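Long-range contacts in F420-dependent methylenetetrahydromethanopterin dehydrogenase (Methanopyrus kandleri, PDB 1QV9), which catalyses the reversible, coenzyme F420-dependent reduction of methenyl-tetrahydromethanopterin to methylene-tetrahydromethanopterin in methanogenesis from carbon dioxide: residues G15-L24 against L148-Q158; V182-E190 against K202-A210. One frame throughout, in Å; residues are numbered along the deposited sequence. Where two conformers were deposited one is given.

Contact 1. Residues G15-L24 against L148-Q158; sequences GTSMMMDMLL and LAATGVFRVVQ
Gly15 lies against Leu148 and Phe154 where helix 15-19, which follows the first strand of the parallel sheet in this alpha/beta domain, begins. Its carbonyl O is 3.9 Å from Phe154 CZ. A CB on Gly15 would probably press tightly on Leu148 CD1. The backbone N atoms of Gly15 and Thr16 are both bound by the carboxylate of Asp122. Thr16 offers two branches. OG1 meets Leu148 CD1 at 3.8 Å. With chi1 -55°, OG1 lies beside the backbone N and CG2 anti to it; CG2 meets Val157 CG2 tip to tip at 4.1 Å. Met19, a selenomethionine, sets CB over one face of the Phe154 ring, and its CG lies 4.0 Å from Phe154 CE1. Leu148 CB covers the opposite face, offset toward the rim. Leu23 crosses Phe154 at about a right angle. Both its methyls lie on the same side of the ring plane as Met19 CB, near the CB-CG end, with CD1 3.8 Å from Phe154 CG. The Leu23 carbonyl O faces Gln158 CG at 3.7 Å. Leu24 CD2 ends the row, 4.0 Å from the carbonyl O of Gln158. The two helices, 15-19 and 153-158, run 54° apart with axes 11.4 Å from each other, and the Phe154 ring lies between them. Met145 of helix 134-150 also touches Phe154, while Met137 of the second subunit packs on Met19. No hydrogen bond crosses the contact, and every touching residue is buried. Cohesion therefore rests on shape and apolar packing, with the Leu23 carbonyl O buried without a polar partner.

Contact 2. Residues V182-E190 against K202-A210; sequences VIDRNTLLE and KAMAALEIA
Arg185 and Glu208 both start with CG anti to the backbone N (chi1 178° in each), and later bends turn their charged ends together. The arginine chain bends at chi2 and chi3, the glutamate at chi2. This contact joins the helical turn that follows strand 180-183, an outermost strand of the parallel sheet within the chain, to helix 197-223 of the helix bundle. It thus ties the alpha/beta domain to the bundle. Arg185 grips Glu208 side-on. NE lies 2.8 Å from Glu208 OE2 and NH1 3.0 Å from the same oxygen. OE2 lies near the guanidinium plane, but both nitrogens reach it from one face of the carboxylate, whose plane is turned 49° from the guanidinium. NH1 also forms a salt bridge with Glu219 of the third subunit, a second acidic partner for the same charge. That glutamate binds Asn186 ND2 as well, while Asn186 OD1 takes a weak bond from Arg185 NH2. The aliphatic part of Arg185 lies across Met204, with CG 3.6 Å from Met204 CB. At Arg185 an alanine would probably bare the flank of Met204 and leave the Glu208 carboxylate without its mate across the contact. Away from the salt bridge the packing is apolar. Leu188 CD1 touches Ala203 CB at 3.7 Å and meets Leu207 CD1 tip to tip. Leu189 crosses the selenomethionine Met204 at about a right angle, its CD2 3.7 Å from SE. A water links the two backbones: it accepts from Arg185 N at 2.9 Å and donates weakly to Leu207 O at 3.1 Å.

Both contacts are largely buried, but contact 1 sits about 6 Å from the centre of the chain and contact 2 about 14 Å, measured from contact centres. Contact 1 joins helix 15-19 and the 3-10 turn after it to helices 134-150 and 153-169; contact 2 joins the turn after strand 180-183 to the helix bundle. Their chemistry differs accordingly. The inner one has no polar bond across it, whereas the outer one adds a salt bridge and a water to its apolar packing and lies beside the third subunit. They also touch. Thr151, in the turn before helix 153-169, and Val153, at its start, pack on Leu207 of contact 2, so this end of the helix borders both.

Contact 1. Residues G15-L24 against L148-Q158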
# COMPACT_ATOMS: atom_id res chain seq x y z
N GLY A 15 -19.05 0.76 -18.85
CA GLY A 15 -17.63 0.84 -19.08
C GLY A 15 -17.25 0.32 -20.45
O GLY A 15 -16.40 0.88 -21.13
N THR A 16 -17.88 -0.76 -20.89
CA THR A 16 -17.50 -1.31 -22.18
C THR A 16 -17.93 -0.42 -23.34
O THR A 16 -17.23 -0.32 -24.34
CB THR A 16 -18.07 -2.75 -22.35
OG1 THR A 16 -17.63 -3.54 -21.23
CG2 THR A 16 -17.55 -3.42 -23.66
N SER A 17 -19.07 0.26 -23.20
CA SER A 17 -19.51 1.10 -24.30
C SER A 17 -18.64 2.36 -24.42
O SER A 17 -18.48 2.90 -25.51
CB SER A 17 -21.01 1.40 -24.20
OG SER A 17 -21.34 2.11 -23.03
N MSE A 18 -18.10 2.82 -23.29
CA MSE A 18 -17.22 4.00 -23.30
C MSE A 18 -16.05 3.73 -24.23
O MSE A 18 -15.72 4.54 -25.10
CB MSE A 18 -16.61 4.30 -21.91
CG MSE A 18 -17.55 4.94 -20.89
SE MSE A 18 -16.59 5.63 -19.32
CE MSE A 18 -15.11 6.44 -20.21
N MSE A 19 -15.42 2.57 -24.04
CA MSE A 19 -14.21 2.17 -24.77
C MSE A 19 -14.29 1.34 -26.04
O MSE A 19 -13.32 1.32 -26.80
CB MSE A 19 -13.28 1.39 -23.81
CG MSE A 19 -12.45 2.23 -22.83
SE MSE A 19 -10.88 2.84 -23.69
CE MSE A 19 -10.57 4.52 -22.83
N MSE A 20 -15.42 0.68 -26.28
CA MSE A 20 -15.55 -0.24 -27.42
C MSE A 20 -14.93 0.14 -28.74
O MSE A 20 -14.16 -0.65 -29.28
CB MSE A 20 -17.00 -0.69 -27.63
CG MSE A 20 -17.98 0.42 -27.89
SE MSE A 20 -19.79 -0.32 -27.94
CE MSE A 20 -20.69 1.28 -28.37
N ASP A 21 -15.20 1.36 -29.22
CA ASP A 21 -14.63 1.72 -30.52
C ASP A 21 -13.13 2.00 -30.45
O ASP A 21 -12.38 1.63 -31.36
CB ASP A 21 -15.36 2.94 -31.11
CG ASP A 21 -15.45 4.12 -30.14
OD1 ASP A 21 -16.02 3.94 -29.04
OD2 ASP A 21 -14.93 5.23 -30.46
N MSE A 22 -12.68 2.62 -29.36
CA MSE A 22 -11.27 2.94 -29.28
C MSE A 22 -10.36 1.74 -29.12
O MSE A 22 -9.17 1.81 -29.46
CB MSE A 22 -11.04 3.98 -28.18
CG MSE A 22 -11.76 5.24 -28.56
SE MSE A 22 -11.48 6.69 -27.36
CE MSE A 22 -12.65 6.17 -25.95
N LEU A 23 -10.89 0.65 -28.59
CA LEU A 23 -10.09 -0.57 -28.45
C LEU A 23 -9.71 -1.13 -29.82
O LEU A 23 -8.82 -1.99 -29.92
CB LEU A 23 -10.89 -1.65 -27.70
CG LEU A 23 -11.21 -1.34 -26.24
CD1 LEU A 23 -12.27 -2.38 -25.77
CD2 LEU A 23 -9.96 -1.38 -25.39
N LEU A 24 -10.38 -0.65 -30.87
CA LEU A 24 -10.10 -1.16 -32.22
C LEU A 24 -9.06 -0.34 -33.02
O LEU A 24 -8.59 -0.76 -34.08
CB LEU A 24 -11.42 -1.26 -32.99
CG LEU A 24 -12.53 -1.98 -32.22
CD1 LEU A 24 -13.82 -2.04 -33.03
CD2 LEU A 24 -12.03 -3.39 -31.85
N LEU A 148 -11.84 -3.69 -16.14
CA LEU A 148 -12.12 -4.32 -17.44
C LEU A 148 -10.87 -4.42 -18.32
O LEU A 148 -10.72 -5.38 -19.11
CB LEU A 148 -13.25 -3.58 -18.17
CG LEU A 148 -14.56 -3.58 -17.36
CD1 LEU A 148 -15.61 -2.83 -18.12
CD2 LEU A 148 -15.04 -5.03 -17.13
N ALA A 149 -9.96 -3.47 -18.18
CA ALA A 149 -8.74 -3.49 -19.00
C ALA A 149 -7.72 -4.46 -18.45
O ALA A 149 -7.33 -5.41 -19.14
CB ALA A 149 -8.15 -2.07 -19.07
N ALA A 150 -7.30 -4.28 -17.20
CA ALA A 150 -6.25 -5.11 -16.62
C ALA A 150 -6.59 -6.58 -16.41
O ALA A 150 -5.69 -7.40 -16.30
CB ALA A 150 -5.71 -4.45 -15.33
N THR A 151 -7.88 -6.91 -16.33
CA THR A 151 -8.24 -8.34 -16.19
C THR A 151 -8.26 -9.02 -17.55
O THR A 151 -8.29 -10.26 -17.62
CB THR A 151 -9.64 -8.50 -15.57
OG1 THR A 151 -10.60 -7.88 -16.42
CG2 THR A 151 -9.65 -7.92 -14.13
N GLY A 152 -8.22 -8.22 -18.62
CA GLY A 152 -8.25 -8.80 -19.95
C GLY A 152 -9.62 -8.84 -20.60
O GLY A 152 -9.75 -9.29 -21.74
N VAL A 153 -10.66 -8.35 -19.91
CA VAL A 153 -11.98 -8.36 -20.50
C VAL A 153 -12.03 -7.55 -21.81
O VAL A 153 -12.68 -7.96 -22.77
CB VAL A 153 -13.06 -7.80 -19.52
CG1 VAL A 153 -14.39 -7.52 -20.25
CG2 VAL A 153 -13.25 -8.81 -18.39
N PHE A 154 -11.34 -6.39 -21.84
CA PHE A 154 -11.36 -5.58 -23.06
C PHE A 154 -10.65 -6.30 -24.21
O PHE A 154 -10.94 -5.99 -25.37
CB PHE A 154 -10.70 -4.20 -22.81
CG PHE A 154 -11.61 -3.20 -22.11
CD1 PHE A 154 -11.05 -2.10 -21.47
CD2 PHE A 154 -12.97 -3.35 -22.09
CE1 PHE A 154 -11.84 -1.16 -20.82
CE2 PHE A 154 -13.79 -2.39 -21.43
CZ PHE A 154 -13.20 -1.32 -20.81
N ARG A 155 -9.72 -7.20 -23.90
CA ARG A 155 -9.05 -7.91 -25.00
C ARG A 155 -10.04 -8.89 -25.63
O ARG A 155 -9.98 -9.15 -26.82
CB ARG A 155 -7.79 -8.67 -24.53
CG ARG A 155 -6.73 -8.77 -25.66
CD ARG A 155 -5.53 -9.55 -25.26
NE ARG A 155 -4.86 -9.08 -24.05
CZ ARG A 155 -4.07 -8.02 -23.99
NH1 ARG A 155 -3.52 -7.68 -22.85
NH2 ARG A 155 -3.80 -7.33 -25.08
N VAL A 156 -10.96 -9.45 -24.84
CA VAL A 156 -11.97 -10.34 -25.41
C VAL A 156 -12.85 -9.55 -26.39
O VAL A 156 -13.23 -10.03 -27.48
CB VAL A 156 -12.89 -10.91 -24.30
CG1 VAL A 156 -13.95 -11.81 -24.90
CG2 VAL A 156 -12.05 -11.70 -23.28
N VAL A 157 -13.23 -8.33 -25.99
CA VAL A 157 -14.06 -7.48 -26.85
C VAL A 157 -13.30 -7.09 -28.10
O VAL A 157 -13.89 -7.12 -29.19
CB VAL A 157 -14.53 -6.21 -26.03
CG1 VAL A 157 -15.37 -5.28 -26.87
CG2 VAL A 157 -15.32 -6.66 -24.82
N GLN A 158 -12.03 -6.72 -27.95
CA GLN A 158 -11.18 -6.34 -29.07
C GLN A 158 -11.15 -7.51 -30.05
O GLN A 158 -11.36 -7.30 -31.26
CB GLN A 158 -9.75 -6.04 -28.59
CG GLN A 158 -8.76 -5.71 -29.72
CD GLN A 158 -7.27 -5.87 -29.36
OE1 GLN A 158 -6.89 -5.97 -28.18
NE2 GLN A 158 -6.41 -5.86 -30.39

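Contact 2. Residues V182-E190 against K202-A210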
# COMPACT_ATOMS: atom_id res chain seq x y z
N VAL A 182 -21.07 -13.99 -23.44
CA VAL A 182 -21.43 -13.57 -22.10
C VAL A 182 -20.13 -13.70 -21.32
O VAL A 182 -19.58 -14.80 -21.14
CB VAL A 182 -22.53 -14.47 -21.49
CG1 VAL A 182 -22.82 -14.02 -20.10
CG2 VAL A 182 -23.78 -14.40 -22.32
N ILE A 183 -19.64 -12.55 -20.87
CA ILE A 183 -18.36 -12.49 -20.18
C ILE A 183 -18.49 -12.34 -18.69
O ILE A 183 -19.29 -11.53 -18.17
CB ILE A 183 -17.52 -11.29 -20.73
CG1 ILE A 183 -17.30 -11.47 -22.24
CG2 ILE A 183 -16.18 -11.14 -19.96
CD1 ILE A 183 -16.72 -10.23 -22.94
N ASP A 184 -17.70 -13.14 -17.99
CA ASP A 184 -17.63 -13.07 -16.55
C ASP A 184 -16.33 -13.63 -16.02
O ASP A 184 -15.40 -13.90 -16.80
CB ASP A 184 -18.86 -13.72 -15.89
CG ASP A 184 -18.90 -15.25 -16.03
OD1 ASP A 184 -17.95 -15.85 -16.58
OD2 ASP A 184 -19.90 -15.85 -15.58
N ARG A 185 -16.24 -13.74 -14.70
CA ARG A 185 -15.05 -14.25 -14.04
C ARG A 185 -14.49 -15.52 -14.69
O ARG A 185 -13.28 -15.62 -14.97
CB ARG A 185 -15.40 -14.50 -12.57
CG ARG A 185 -14.27 -15.08 -11.76
CD ARG A 185 -14.62 -16.39 -11.11
NE ARG A 185 -15.85 -16.38 -10.32
CZ ARG A 185 -16.52 -17.50 -10.05
NH1 ARG A 185 -17.62 -17.48 -9.33
NH2 ARG A 185 -16.09 -18.64 -10.56
N ASN A 186 -15.36 -16.48 -15.00
CA ASN A 186 -14.87 -17.72 -15.58
C ASN A 186 -14.35 -17.64 -16.99
O ASN A 186 -13.63 -18.53 -17.43
CB ASN A 186 -15.92 -18.83 -15.45
CG ASN A 186 -16.03 -19.36 -14.00
OD1 ASN A 186 -15.10 -19.17 -13.19
ND2 ASN A 186 -17.15 -20.02 -13.69
N THR A 187 -14.71 -16.59 -17.72
CA THR A 187 -14.20 -16.39 -19.07
C THR A 187 -12.69 -16.41 -19.02
O THR A 187 -12.01 -16.87 -19.96
CB THR A 187 -14.68 -15.00 -19.59
OG1 THR A 187 -16.09 -14.97 -19.55
CG2 THR A 187 -14.21 -14.75 -21.02
N LEU A 188 -12.13 -15.90 -17.92
CA LEU A 188 -10.68 -15.78 -17.85
C LEU A 188 -9.92 -17.12 -17.82
O LEU A 188 -8.76 -17.19 -18.22
CB LEU A 188 -10.27 -14.95 -16.62
CG LEU A 188 -10.87 -13.55 -16.54
CD1 LEU A 188 -10.05 -12.75 -15.53
CD2 LEU A 188 -10.92 -12.89 -17.89
N LEU A 189 -10.61 -18.16 -17.39
CA LEU A 189 -10.01 -19.49 -17.26
C LEU A 189 -9.44 -20.02 -18.56
O LEU A 189 -8.45 -20.77 -18.55
CB LEU A 189 -11.05 -20.46 -16.71
CG LEU A 189 -11.39 -20.24 -15.23
CD1 LEU A 189 -12.68 -20.98 -14.89
CD2 LEU A 189 -10.24 -20.69 -14.32
N GLU A 190 -10.03 -19.63 -19.69
CA GLU A 190 -9.53 -20.11 -20.98
C GLU A 190 -8.84 -19.08 -21.88
O GLU A 190 -8.66 -19.30 -23.08
CB GLU A 190 -10.68 -20.77 -21.74
CG GLU A 190 -11.13 -22.05 -21.07
CD GLU A 190 -12.37 -22.63 -21.72
OE1 GLU A 190 -12.40 -23.86 -21.90
OE2 GLU A 190 -13.30 -21.87 -22.04
N LYS A 202 -6.08 -13.39 -9.26
CA LYS A 202 -6.44 -12.06 -8.75
C LYS A 202 -7.41 -11.37 -9.71
O LYS A 202 -8.30 -10.64 -9.30
CB LYS A 202 -5.18 -11.20 -8.56
CG LYS A 202 -4.34 -11.68 -7.41
CD LYS A 202 -3.00 -10.93 -7.32
CE LYS A 202 -2.08 -11.44 -6.20
NZ LYS A 202 -2.51 -11.03 -4.84
N ALA A 203 -7.18 -11.51 -11.02
CA ALA A 203 -8.07 -10.93 -12.03
C ALA A 203 -9.48 -11.53 -11.93
O ALA A 203 -10.45 -10.83 -12.05
CB ALA A 203 -7.47 -11.15 -13.45
N MSE A 204 -9.56 -12.84 -11.66
CA MSE A 204 -10.85 -13.48 -11.49
C MSE A 204 -11.53 -12.92 -10.25
O MSE A 204 -12.72 -12.62 -10.31
CB MSE A 204 -10.67 -15.00 -11.36
CG MSE A 204 -10.19 -15.59 -12.69
SE MSE A 204 -9.72 -17.49 -12.49
CE MSE A 204 -11.29 -18.06 -11.64
N ALA A 205 -10.80 -12.79 -9.14
CA ALA A 205 -11.38 -12.19 -7.94
C ALA A 205 -11.89 -10.77 -8.27
O ALA A 205 -12.93 -10.35 -7.80
CB ALA A 205 -10.36 -12.11 -6.82
N ALA A 206 -11.13 -9.99 -9.03
CA ALA A 206 -11.61 -8.68 -9.37
C ALA A 206 -12.93 -8.69 -10.16
O ALA A 206 -13.79 -7.86 -9.92
CB ALA A 206 -10.51 -7.91 -10.20
N LEU A 207 -13.09 -9.61 -11.10
CA LEU A 207 -14.29 -9.66 -11.92
C LEU A 207 -15.45 -10.18 -11.08
O LEU A 207 -16.57 -9.74 -11.31
CB LEU A 207 -14.12 -10.57 -13.14
CG LEU A 207 -13.11 -10.08 -14.18
CD1 LEU A 207 -13.27 -10.93 -15.46
CD2 LEU A 207 -13.41 -8.60 -14.56
N GLU A 208 -15.17 -11.06 -10.13
CA GLU A 208 -16.25 -11.57 -9.29
C GLU A 208 -16.76 -10.41 -8.45
O GLU A 208 -17.98 -10.18 -8.35
CB GLU A 208 -15.77 -12.72 -8.39
CG GLU A 208 -16.91 -13.22 -7.49
CD GLU A 208 -17.95 -14.00 -8.25
OE1 GLU A 208 -19.09 -14.12 -7.71
OE2 GLU A 208 -17.67 -14.47 -9.38
N ILE A 209 -15.85 -9.63 -7.84
CA ILE A 209 -16.29 -8.51 -7.02
C ILE A 209 -17.05 -7.48 -7.86
O ILE A 209 -18.07 -6.94 -7.44
CB ILE A 209 -15.07 -7.85 -6.30
CG1 ILE A 209 -14.47 -8.84 -5.31
CG2 ILE A 209 -15.49 -6.48 -5.69
CD1 ILE A 209 -13.18 -8.36 -4.63
N ALA A 210 -16.55 -7.16 -9.05
CA ALA A 210 -17.21 -6.24 -9.94
C ALA A 210 -18.61 -6.73 -10.29
O ALA A 210 -19.54 -5.95 -10.29
CB ALA A 210 -16.35 -6.04 -11.24
O HOH W 1 -17.83 -11.87 -13.19